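Local coordinates for aminopeptidase N (PDB 5DLL), which removes single amino acids from the N-termini of peptides as a zinc metalloprotease of the M1 family and probably takes part in intracellular peptide breakdown, at residues A[414-419]-A[435-440]. Residues are numbered along the deposited sequence; the frame is centred on the assembly and turned at random.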
loop_
_atom_site.group_PDB
_atom_site.type_symbol
_atom_site.label_atom_id
_atom_site.label_comp_id
_atom_site.label_asym_id
_atom_site.label_seq_id
_atom_site.Cartn_x
_atom_site.Cartn_y
_atom_site.Cartn_z
ATOM N N LYS A 414 -2.037 -14.083 21.655
ATOM C CA LYS A 414 -1.086 -14.732 22.574
ATOM C C LYS A 414 0.344 -14.666 22.030
ATOM O O LYS A 414 1.301 -14.511 22.791
ATOM C CB LYS A 414 -1.451 -16.205 22.814
ATOM C CG LYS A 414 -2.547 -16.465 23.834
ATOM C CD LYS A 414 -2.726 -17.967 24.019
ATOM C CE LYS A 414 -3.795 -18.307 25.047
ATOM N NZ LYS A 414 -5.174 -17.990 24.581
ATOM N N GLY A 415 0.478 -14.813 20.713
ATOM C CA GLY A 415 1.771 -14.736 20.045
ATOM C C GLY A 415 2.334 -13.329 19.963
ATOM O O GLY A 415 3.548 -13.147 20.057
ATOM N N MET A 416 1.461 -12.337 19.769
ATOM C CA MET A 416 1.866 -10.923 19.809
ATOM C C MET A 416 2.314 -10.555 21.217
ATOM O O MET A 416 3.368 -9.949 21.402
ATOM C CB MET A 416 0.711 -10.000 19.410
ATOM C CG MET A 416 0.216 -10.167 17.984
ATOM S SD MET A 416 1.473 -9.801 16.749
ATOM C CE MET A 416 1.800 -8.073 17.098
ATOM N N LYS A 417 1.492 -10.922 22.198
ATOM C CA LYS A 417 1.795 -10.715 23.614
ATOM C C LYS A 417 3.216 -11.194 23.958
ATOM O O LYS A 417 3.982 -10.465 24.594
ATOM C CB LYS A 417 0.748 -11.446 24.469
ATOM C CG LYS A 417 0.883 -11.272 25.976
ATOM C CD LYS A 417 0.095 -10.079 26.494
ATOM C CE LYS A 417 0.188 -9.979 28.010
ATOM N NZ LYS A 417 -0.758 -8.973 28.564
ATOM N N LEU A 418 3.560 -12.407 23.520
ATOM C CA LEU A 418 4.884 -12.989 23.780
ATOM C C LEU A 418 5.983 -12.326 22.949
ATOM O O LEU A 418 7.104 -12.149 23.424
ATOM C CB LEU A 418 4.878 -14.496 23.500
ATOM C CG LEU A 418 6.143 -15.260 23.922
ATOM C CD1 LEU A 418 6.315 -15.226 25.435
ATOM C CD2 LEU A 418 6.118 -16.694 23.411
ATOM N N TYR A 419 5.660 -11.984 21.707
ATOM C CA TYR A 419 6.594 -11.302 20.811
ATOM C C TYR A 419 7.168 -10.035 21.448
ATOM O O TYR A 419 8.374 -9.816 21.396
ATOM C CB TYR A 419 5.902 -10.976 19.480
ATOM C CG TYR A 419 6.738 -10.194 18.486
ATOM C CD1 TYR A 419 7.790 -10.799 17.798
ATOM C CD2 TYR A 419 6.459 -8.854 18.210
ATOM C CE1 TYR A 419 8.550 -10.089 16.877
ATOM C CE2 TYR A 419 7.209 -8.136 17.290
ATOM C CZ TYR A 419 8.256 -8.756 16.627
ATOM O OH TYR A 419 9.004 -8.044 15.716
ATOM N N ASN A 435 8.812 -17.811 15.908
ATOM C CA ASN A 435 9.084 -18.535 17.151
ATOM C C ASN A 435 8.134 -18.124 18.278
ATOM O O ASN A 435 7.603 -18.979 18.978
ATOM C CB ASN A 435 10.540 -18.339 17.594
ATOM C CG ASN A 435 11.536 -19.044 16.686
ATOM O OD1 ASN A 435 11.185 -19.946 15.923
ATOM N ND2 ASN A 435 12.791 -18.633 16.768
ATOM N N ALA A 436 7.917 -16.820 18.440
ATOM C CA ALA A 436 6.997 -16.297 19.460
ATOM C C ALA A 436 5.562 -16.755 19.202
ATOM O O ALA A 436 4.819 -17.091 20.127
ATOM C CB ALA A 436 7.058 -14.776 19.494
ATOM N N MET A 437 5.196 -16.758 17.926
ATOM C CA MET A 437 3.882 -17.194 17.464
ATOM C C MET A 437 3.741 -18.719 17.637
ATOM O O MET A 437 2.666 -19.226 17.966
ATOM C CB MET A 437 3.726 -16.789 15.988
ATOM C CG MET A 437 2.368 -16.256 15.554
ATOM S SD MET A 437 1.656 -14.859 16.446
ATOM C CE MET A 437 3.088 -13.808 16.664
ATOM N N ALA A 438 4.841 -19.438 17.420
ATOM C CA ALA A 438 4.889 -20.888 17.616
ATOM C C ALA A 438 4.814 -21.242 19.096
ATOM O O ALA A 438 3.953 -22.011 19.516
ATOM C CB ALA A 438 6.169 -21.459 17.013
ATOM N N ASP A 439 5.722 -20.662 19.875
ATOM C CA ASP A 439 5.903 -21.030 21.277
ATOM C C ASP A 439 4.743 -20.602 22.178
ATOM O O ASP A 439 4.412 -21.307 23.127
ATOM C CB ASP A 439 7.223 -20.457 21.808
ATOM C CG ASP A 439 8.450 -21.056 21.117
ATOM O OD1 ASP A 439 8.430 -22.262 20.784
ATOM O OD2 ASP A 439 9.439 -20.314 20.912
ATOM N N ALA A 440 4.122 -19.463 21.881
ATOM C CA ALA A 440 2.965 -18.991 22.651
ATOM C C ALA A 440 1.748 -19.903 22.491
ATOM O O ALA A 440 0.845 -19.886 23.331
ATOM C CB ALA A 440 2.599 -17.568 22.247
#
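Ala440 and Met437 both close on Gly415, which has no side chain, on helix 390-423. The CB of Ala440 sits 3.4 Å from Lys414 O and also touches Gly415 CA. The thioether of Met437 lies along the glycine backbone. Its SD is 3.6 Å from Gly415 CA, and its CE rests against Gly415 C and O. The CB of Met437 points away from helix 390-423. Bends at chi2 and chi3 then fold the chain back, which brings CE to the glycine. Within the M1 peptidase domain, the C-terminal part of helix 390-423 packs here on the next helix, 430-439. The axes of the short segments 414-419 and 435-439 approach to 7.8 Å, with 126° between their N-to-C directions. No hydrogen bond crosses the contact. In Leu418, CG anti to the backbone N (chi1 -172°) carries CD2 out over the second helix. There CD2 lies 3.6 Å from Ala436 O and 3.8 Å from Ala440 CB. Ala436 CB packs against the backbone of Tyr419, 3.7 Å from its CA. The Tyr419 ring meets Phe433 edge-to-face. The Tyr419 side chain lies about 10 Å from that of His313, a zinc ligand. Asp439, at the margin, forms a salt bridge with Arg422.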